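PDB 3MYV: SusD superfamily protein from Bacteroides vulgatus, which probably binds polysaccharides at the bacterial outer membrane. Local coordinates for residues R186-A191 and G224-Y229; E241-S246 and E326-V331. All coordinates share one frame; numbering follows the deposited sequence.

Interaction 1: R186-A191 and G224-Y229. With EDO (1,2-ethanediol), chain H.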
ATOM      1  N   ARG A 186     -10.890   5.756   8.543  1.00 15.53           N
ATOM      2  CA  ARG A 186     -11.393   4.437   8.176  1.00 14.56           C
ATOM      3  C   ARG A 186     -11.808   4.362   6.698  1.00 16.78           C
ATOM      4  O   ARG A 186     -11.917   5.384   6.014  1.00 17.66           O
ATOM      5  CB  ARG A 186     -12.552   4.054   9.106  1.00 18.36           C
ATOM      6  CG  ARG A 186     -12.130   3.939  10.585  1.00 18.06           C
ATOM      7  CD  ARG A 186     -13.296   3.910  11.598  1.00 19.65           C
ATOM      8  NE  ARG A 186     -14.305   2.875  11.371  1.00 17.45           N
ATOM      9  CZ  ARG A 186     -15.310   2.601  12.215  1.00 24.37           C
ATOM     10  NH1 ARG A 186     -15.415   3.217  13.385  1.00 17.06           N
ATOM     11  NH2 ARG A 186     -16.218   1.687  11.907  1.00 20.80           N
HETATM   12  N   MSE A 187     -12.043   3.145   6.217  1.00 15.49           N
HETATM   13  CA  MSE A 187     -12.493   2.921   4.858  1.00 15.90           C
HETATM   14  C   MSE A 187     -14.013   3.101   4.782  1.00 17.49           C
HETATM   15  O   MSE A 187     -14.748   2.631   5.660  1.00 16.94           O
HETATM   16  CB  MSE A 187     -12.123   1.495   4.392  1.00 12.20           C
HETATM   17  CG  MSE A 187     -10.639   1.341   4.124  1.00 13.12           C
HETATM   18 SE   MSE A 187     -10.145  -0.292   3.293  0.75 14.39          SE
HETATM   19  CE  MSE A 187     -10.034  -1.378   4.876  1.00 18.01           C
ATOM     20  N   ASN A 188     -14.459   3.749   3.715  1.00 17.40           N
ATOM     21  CA  ASN A 188     -15.864   3.780   3.321  1.00 17.16           C
ATOM     22  C   ASN A 188     -16.005   3.088   1.959  1.00 19.16           C
ATOM     23  O   ASN A 188     -15.049   2.503   1.461  1.00 16.54           O
ATOM     24  CB  ASN A 188     -16.401   5.214   3.264  1.00 14.56           C
ATOM     25  CG  ASN A 188     -15.749   6.055   2.159  1.00 16.41           C
ATOM     26  OD1 ASN A 188     -14.788   5.633   1.544  1.00 14.65           O
ATOM     27  ND2 ASN A 188     -16.295   7.243   1.910  1.00 16.46           N
ATOM     28  N   LYS A 189     -17.186   3.158   1.363  1.00 18.59           N
ATOM     29  CA  LYS A 189     -17.447   2.448   0.094  1.00 16.05           C
ATOM     30  C   LYS A 189     -16.483   2.882  -1.003  1.00 14.07           C
ATOM     31  O   LYS A 189     -15.997   2.056  -1.774  1.00 13.05           O
ATOM     32  CB  LYS A 189     -18.898   2.663  -0.342  1.00 15.56           C
ATOM     33  CG  LYS A 189     -19.345   1.791  -1.510  1.00 16.72           C
ATOM     34  CD  LYS A 189     -20.839   2.033  -1.782  1.00 20.63           C
ATOM     35  CE  LYS A 189     -21.272   1.328  -3.034  1.00 22.89           C
ATOM     36  NZ  LYS A 189     -22.720   1.225  -3.103  1.00 20.82           N
ATOM     37  N   TYR A 190     -16.168   4.174  -1.064  1.00 13.78           N
ATOM     38  CA  TYR A 190     -15.202   4.631  -2.047  1.00 12.41           C
ATOM     39  C   TYR A 190     -13.827   4.001  -1.893  1.00 12.40           C
ATOM     40  O   TYR A 190     -13.228   3.579  -2.889  1.00 13.37           O
ATOM     41  CB  TYR A 190     -15.088   6.142  -2.042  1.00 16.35           C
ATOM     42  CG  TYR A 190     -16.228   6.867  -2.683  1.00 16.57           C
ATOM     43  CD1 TYR A 190     -16.184   7.225  -4.034  1.00 20.21           C
ATOM     44  CD2 TYR A 190     -17.301   7.295  -1.924  1.00 20.67           C
ATOM     45  CE1 TYR A 190     -17.232   7.933  -4.616  1.00 22.17           C
ATOM     46  CE2 TYR A 190     -18.334   8.014  -2.482  1.00 22.27           C
ATOM     47  CZ  TYR A 190     -18.299   8.324  -3.820  1.00 27.64           C
ATOM     48  OH  TYR A 190     -19.338   9.038  -4.344  1.00 35.26           O
ATOM     49  N   ALA A 191     -13.319   3.954  -0.661  1.00 13.88           N
ATOM     50  CA  ALA A 191     -12.055   3.319  -0.336  1.00 12.90           C
ATOM     51  C   ALA A 191     -12.057   1.874  -0.755  1.00 12.21           C
ATOM     52  O   ALA A 191     -11.096   1.363  -1.381  1.00 12.90           O
ATOM     53  CB  ALA A 191     -11.779   3.422   1.209  1.00 13.33           C
ATOM     54  N   GLY A 224     -18.805  15.138  -6.251  1.00 20.84           N
ATOM     55  CA  GLY A 224     -17.885  16.137  -5.710  1.00 20.73           C
ATOM     56  C   GLY A 224     -17.188  15.706  -4.430  1.00 19.45           C
ATOM     57  O   GLY A 224     -16.522  16.512  -3.780  1.00 20.89           O
ATOM     58  N   SER A 225     -17.294  14.426  -4.092  1.00 19.79           N
ATOM     59  CA  SER A 225     -16.838  13.954  -2.789  0.50 19.92           C
ATOM     60  C   SER A 225     -15.336  13.759  -2.694  1.00 19.18           C
ATOM     61  O   SER A 225     -14.783  13.803  -1.592  1.00 17.51           O
ATOM     62  CB  SER A 225     -17.590  12.692  -2.403  0.50 20.59           C
ATOM     63  OG  SER A 225     -18.941  13.035  -2.165  0.50 15.49           O
ATOM     64  N   TYR A 226     -14.689  13.560  -3.848  1.00 17.09           N
ATOM     65  CA  TYR A 226     -13.237  13.490  -3.943  1.00 16.77           C
ATOM     66  C   TYR A 226     -12.798  14.215  -5.206  1.00 17.47           C
ATOM     67  O   TYR A 226     -13.562  14.298  -6.180  1.00 15.50           O
ATOM     68  CB  TYR A 226     -12.747  12.053  -3.945  1.00 16.55           C
ATOM     69  CG  TYR A 226     -13.174  11.291  -2.738  1.00 16.70           C
ATOM     70  CD1 TYR A 226     -12.408  11.303  -1.563  1.00 15.48           C
ATOM     71  CD2 TYR A 226     -14.367  10.551  -2.746  1.00 18.71           C
ATOM     72  CE1 TYR A 226     -12.813  10.577  -0.446  1.00 17.62           C
ATOM     73  CE2 TYR A 226     -14.779   9.844  -1.631  1.00 20.28           C
ATOM     74  CZ  TYR A 226     -14.004   9.863  -0.482  1.00 19.51           C
ATOM     75  OH  TYR A 226     -14.392   9.144   0.620  1.00 16.30           O
ATOM     76  N   ALA A 227     -11.598  14.791  -5.167  1.00 16.23           N
ATOM     77  CA  ALA A 227     -11.048  15.537  -6.290  1.00 17.01           C
ATOM     78  C   ALA A 227      -9.528  15.569  -6.203  1.00 18.29           C
ATOM     79  O   ALA A 227      -8.947  15.557  -5.093  1.00 16.17           O
ATOM     80  CB  ALA A 227     -11.605  16.979  -6.288  1.00 18.20           C
ATOM     81  N   LEU A 228      -8.900  15.660  -7.372  1.00 16.96           N
ATOM     82  CA  LEU A 228      -7.453  15.735  -7.474  1.00 17.37           C
ATOM     83  C   LEU A 228      -6.946  17.075  -6.953  1.00 16.06           C
ATOM     84  O   LEU A 228      -7.534  18.109  -7.223  1.00 16.59           O
ATOM     85  CB  LEU A 228      -7.001  15.573  -8.917  1.00 16.19           C
ATOM     86  CG  LEU A 228      -7.189  14.214  -9.547  1.00 19.04           C
ATOM     87  CD1 LEU A 228      -6.798  14.286 -11.020  1.00 15.46           C
ATOM     88  CD2 LEU A 228      -6.385  13.151  -8.779  1.00 13.83           C
ATOM     89  N   TYR A 229      -5.841  17.055  -6.222  1.00 16.54           N
ATOM     90  CA  TYR A 229      -5.147  18.310  -5.839  1.00 14.77           C
ATOM     91  C   TYR A 229      -4.621  19.024  -7.067  1.00 16.73           C
ATOM     92  O   TYR A 229      -3.887  18.434  -7.844  1.00 15.70           O
ATOM     93  CB  TYR A 229      -3.957  18.051  -4.894  1.00 16.45           C
ATOM     94  CG  TYR A 229      -4.340  17.195  -3.725  1.00 14.37           C
ATOM     95  CD1 TYR A 229      -5.369  17.590  -2.880  1.00 12.56           C
ATOM     96  CD2 TYR A 229      -3.719  15.980  -3.473  1.00 15.25           C
ATOM     97  CE1 TYR A 229      -5.776  16.798  -1.848  1.00 11.26           C
ATOM     98  CE2 TYR A 229      -4.116  15.181  -2.403  1.00 17.19           C
ATOM     99  CZ  TYR A 229      -5.152  15.610  -1.593  1.00 14.23           C
ATOM    100  OH  TYR A 229      -5.628  14.831  -0.556  1.00 16.26           O
TER
HETATM  101  C1  EDO H 509      -2.817  12.781   0.033  1.00 30.33           C
HETATM  102  O1  EDO H 509      -4.209  12.805   0.362  1.00 20.17           O
HETATM  103  C2  EDO H 509      -2.128  14.060   0.513  1.00 20.99           C
HETATM  104  O2  EDO H 509      -2.165  14.104   1.933  1.00 23.09           O
HETATM  105  O   HOH W   1     -20.495  10.733  -1.912  1.00 28.52           O
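Tyr226 meets Asn188 and Tyr190 at the N-terminus of helix 189-202, where Asn188 is the N-cap of a helix in the TPR-like helical part of this SusD-family fold. The ring comes from the loop that follows helix 206-223. Its CG lies anti to its own carbonyl carbon (chi1 -58°), which sends the ring across to the helix start. Tyr226 CB packs on the backbone oxygen of Ser246; farther out, Tyr226 CD2 lies 4.0 Å from Tyr190 CD1. Tyr226 CE2 makes the closest carbon contact, 3.5 Å from Tyr190 CG, and sits over one face of that ring, displaced toward its rim. The two rings meet obliquely, their planes inclined at 59°. Tyr226 CZ then passes 4.2 Å from Tyr190 CB, and at the tip Tyr226 OH accepts a hydrogen bond from Asn188 ND2 (3.0 Å), the donor arriving at the edge of the ring. Asparagine suits this cap because its amide works at both ends: while ND2 holds the phenol, Asn188 OD1 takes the helix N-H of Ala191 (3.1 Å from Ala191 N) in a nearly straight bond of 169°. Tyrosine suits the other side, offering an apolar flank and a polar end. With a leucine in place of Tyr226, Asn188 ND2 would probably lose its hydroxyl partner and the covered face of Tyr190 part of its packing. Lys182, in cation-pi contact, and Phe249, edge-to-face, also adjoin the Tyr226 ring. Toward the more exposed side the contact is carried by solvent: one water is hydrogen-bonded to Ser225 OG at 2.8 Å and to Tyr190 OH at 3.2 Å.

Interaction 2: E241-S246 and E326-V331. With EDO (1,2-ethanediol), chain E.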
ATOM      1  N   GLU A 241      -1.391  19.952   8.325  1.00 19.59           N
ATOM      2  CA  GLU A 241      -2.485  20.909   8.416  1.00 20.05           C
ATOM      3  C   GLU A 241      -3.568  20.646   7.385  1.00 21.14           C
ATOM      4  O   GLU A 241      -4.527  21.384   7.328  1.00 20.09           O
ATOM      5  CB  GLU A 241      -1.947  22.344   8.268  1.00 22.41           C
ATOM      6  CG  GLU A 241      -0.845  22.671   9.271  1.00 25.99           C
ATOM      7  CD  GLU A 241      -0.446  24.142   9.285  1.00 37.06           C
ATOM      8  OE1 GLU A 241      -0.030  24.669   8.236  1.00 41.09           O
ATOM      9  OE2 GLU A 241      -0.532  24.755  10.366  1.00 41.18           O
ATOM     10  N   ALA A 242      -3.428  19.607   6.559  1.00 17.84           N
ATOM     11  CA  ALA A 242      -4.405  19.324   5.518  1.00 18.63           C
ATOM     12  C   ALA A 242      -4.791  17.843   5.513  1.00 18.00           C
ATOM     13  O   ALA A 242      -4.911  17.240   4.461  1.00 16.48           O
ATOM     14  CB  ALA A 242      -3.858  19.756   4.165  1.00 18.40           C
ATOM     15  N   LYS A 243      -5.042  17.276   6.701  1.00 18.64           N
ATOM     16  CA  LYS A 243      -5.326  15.848   6.804  1.00 18.61           C
ATOM     17  C   LYS A 243      -6.671  15.513   6.148  1.00 16.55           C
ATOM     18  O   LYS A 243      -7.562  16.361   6.040  1.00 14.32           O
ATOM     19  CB  LYS A 243      -5.301  15.383   8.269  1.00 18.62           C
ATOM     20  CG  LYS A 243      -3.915  15.475   8.892  1.00 15.83           C
ATOM     21  CD  LYS A 243      -3.917  15.028  10.345  1.00 17.68           C
ATOM     22  CE  LYS A 243      -2.505  14.612  10.842  1.00 18.22           C
ATOM     23  NZ  LYS A 243      -2.513  13.848  12.175  1.00 12.84           N
ATOM     24  N   PHE A 244      -6.784  14.274   5.689  1.00 14.87           N
ATOM     25  CA  PHE A 244      -8.002  13.800   5.045  1.00 13.70           C
ATOM     26  C   PHE A 244      -8.382  14.698   3.886  1.00 15.03           C
ATOM     27  O   PHE A 244      -9.534  15.106   3.769  1.00 13.79           O
ATOM     28  CB  PHE A 244      -9.128  13.667   6.081  1.00 16.90           C
ATOM     29  CG  PHE A 244      -8.707  12.920   7.319  1.00 12.22           C
ATOM     30  CD1 PHE A 244      -8.416  11.548   7.260  1.00 18.38           C
ATOM     31  CD2 PHE A 244      -8.536  13.579   8.518  1.00 18.97           C
ATOM     32  CE1 PHE A 244      -7.987  10.864   8.391  1.00 12.41           C
ATOM     33  CE2 PHE A 244      -8.102  12.890   9.647  1.00 19.42           C
ATOM     34  CZ  PHE A 244      -7.842  11.543   9.587  1.00 18.77           C
ATOM     35  N   GLY A 245      -7.396  15.020   3.028  1.00 14.71           N
ATOM     36  CA  GLY A 245      -7.647  15.875   1.884  1.00 14.68           C
ATOM     37  C   GLY A 245      -8.556  15.255   0.830  1.00 16.30           C
ATOM     38  O   GLY A 245      -8.944  14.081   0.918  1.00 16.86           O
ATOM     39  N   SER A 246      -8.875  16.041  -0.195  1.00 15.73           N
ATOM     40  CA  SER A 246      -9.859  15.633  -1.206  1.00 16.01           C
ATOM     41  C   SER A 246      -9.509  14.390  -2.014  1.00 13.61           C
ATOM     42  O   SER A 246     -10.406  13.813  -2.644  1.00 14.26           O
ATOM     43  CB  SER A 246     -10.161  16.786  -2.188  1.00 18.50           C
ATOM     44  OG  SER A 246      -9.042  17.101  -3.012  1.00 15.53           O
ATOM     45  N   GLU A 326       3.187  13.287  14.022  1.00 14.35           N
ATOM     46  CA  GLU A 326       1.739  13.137  13.895  1.00 14.74           C
ATOM     47  C   GLU A 326       1.253  12.949  12.459  1.00 15.25           C
ATOM     48  O   GLU A 326       0.056  13.062  12.200  1.00 17.85           O
ATOM     49  CB  GLU A 326       1.048  14.364  14.497  1.00 16.55           C
ATOM     50  CG  GLU A 326       1.026  15.623  13.624  1.00 18.10           C
ATOM     51  CD  GLU A 326       2.229  16.564  13.803  1.00 26.27           C
ATOM     52  OE1 GLU A 326       3.368  16.091  14.027  1.00 23.41           O
ATOM     53  OE2 GLU A 326       2.026  17.805  13.689  1.00 29.01           O
ATOM     54  N   CYS A 327       2.155  12.670  11.519  1.00 16.30           N
ATOM     55  CA  CYS A 327       1.724  12.508  10.119  1.00 14.38           C
ATOM     56  C   CYS A 327       0.877  11.265   9.923  1.00 14.14           C
ATOM     57  O   CYS A 327       1.230  10.201  10.414  1.00 14.62           O
ATOM     58  CB  CYS A 327       2.910  12.413   9.172  1.00 15.30           C
ATOM     59  SG  CYS A 327       3.844  13.963   9.041  1.00 21.89           S
ATOM     60  N   ASN A 328      -0.213  11.423   9.177  1.00 14.12           N
ATOM     61  CA  ASN A 328      -1.067  10.347   8.713  1.00 14.75           C
ATOM     62  C   ASN A 328      -0.438   9.683   7.473  1.00 16.68           C
ATOM     63  O   ASN A 328       0.191  10.353   6.652  1.00 19.07           O
ATOM     64  CB  ASN A 328      -2.451  10.906   8.348  1.00 15.00           C
ATOM     65  CG  ASN A 328      -3.254  11.374   9.548  1.00 18.10           C
ATOM     66  OD1 ASN A 328      -2.738  11.454  10.676  1.00 18.07           O
ATOM     67  ND2 ASN A 328      -4.552  11.676   9.314  1.00 17.55           N
ATOM     68  N   ASN A 329      -0.596   8.379   7.329  1.00 14.07           N
ATOM     69  CA  ASN A 329      -0.078   7.677   6.163  1.00 15.90           C
ATOM     70  C   ASN A 329      -1.240   7.345   5.250  1.00 14.43           C
ATOM     71  O   ASN A 329      -2.206   6.668   5.647  1.00 12.07           O
ATOM     72  CB  ASN A 329       0.643   6.400   6.570  1.00 12.42           C
ATOM     73  CG  ASN A 329       1.834   6.655   7.476  1.00 17.89           C
ATOM     74  OD1 ASN A 329       2.495   7.707   7.399  1.00 16.99           O
ATOM     75  ND2 ASN A 329       2.120   5.689   8.343  1.00 15.42           N
ATOM     76  N   VAL A 330      -1.190   7.891   4.051  1.00 15.35           N
ATOM     77  CA  VAL A 330      -2.177   7.609   3.010  0.50 15.61           C
ATOM     78  C   VAL A 330      -2.083   6.162   2.582  1.00 14.00           C
ATOM     79  O   VAL A 330      -0.986   5.675   2.318  1.00 15.71           O
ATOM     80  CB  VAL A 330      -1.918   8.439   1.751  0.50 18.03           C
ATOM     81  CG1 VAL A 330      -2.818   7.948   0.593  0.50 20.12           C
ATOM     82  CG2 VAL A 330      -2.151   9.878   2.027  0.50 13.71           C
ATOM     83  N   VAL A 331      -3.230   5.484   2.474  1.00 15.23           N
ATOM     84  CA  VAL A 331      -3.306   4.103   2.018  1.00 11.23           C
ATOM     85  C   VAL A 331      -4.000   3.993   0.646  1.00 12.71           C
ATOM     86  O   VAL A 331      -3.557   3.240  -0.211  1.00 11.82           O
ATOM     87  CB  VAL A 331      -4.036   3.254   3.080  1.00 10.01           C
ATOM     88  CG1 VAL A 331      -4.192   1.768   2.642  1.00 11.50           C
ATOM     89  CG2 VAL A 331      -3.300   3.296   4.446  1.00 12.44           C
TER
HETATM   90  C1  EDO E 505       2.439   7.116   2.991  1.00 19.21           C
HETATM   91  O1  EDO E 505       1.567   6.595   1.965  1.00 21.38           O
HETATM   92  C2  EDO E 505       2.542   8.626   2.876  1.00 15.50           C
HETATM   93  O2  EDO E 505       1.333   9.242   3.343  1.00 19.53           O
HETATM   94  O   HOH W   2      -5.535  12.278  12.152  1.00 20.47           O
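The approaches to the two-stranded antiparallel sheet of strands 248-252 and 329-333 are joined here, Lys243 and Phe244 ahead of one strand meeting Asn328 and Glu326 in the turn leading into the other. Lys243 is extended beyond CG and crosses Asn328 at about a right angle, its methylenes running past the amide: Lys243 CD comes 3.6 Å from Asn328 ND2. This reach suits a lysine, for its ammonium group gains two oxygens at once. Lys243 NZ donates to Glu326 O at 2.7 Å, nearly in line with that carbonyl, and to Asn328 OD1 at 2.8 Å, this time from above the amide plane. The carboxylate of Glu326 does not touch the ammonium group, its OE2 lying 6.2 Å from Lys243 NZ, though the opposite charges may attract weakly at that range. Asn328 ND2 donates to a water at 3.1 Å and lies 3.3 Å from Phe244 CZ, the ring and amide planes being 61° apart. An asparagine can thus serve several partners: OD1 also accepts from Asn254 N, in a residue of the sodium site, and ND2 also donates to Glu251 OE2. Farther along, ethanediol, probably from the crystallisation liquor, accepts from Val330 N and donates to Val330 O. Asn329 and Val331 pair with Ile252 and Phe250, while Val330 between them turns its N-H and C=O outward, the alternation typical of an antiparallel edge strand.

In the fold
Interaction 1 is largely buried and interaction 2 lies at the surface, their centres about 13 Å apart on the same side of the chain's centre. Both draw on the long connection between helix 206-223 and strand 248-252: its beginning turns back to the start of helix 189-202, while its end meets the residues leading into strand 329-333. The chemistry follows the setting, aromatic packing with one neutral hydrogen bond in the former and a lysine ammonium group bonded to a backbone carbonyl and a side-chain amide oxygen in the latter. The two touch directly: Ala227 O and Ser246 OG, 2.6 Å apart, probably form a hydrogen bond, and Tyr229 packs against Gly245 and Ser246.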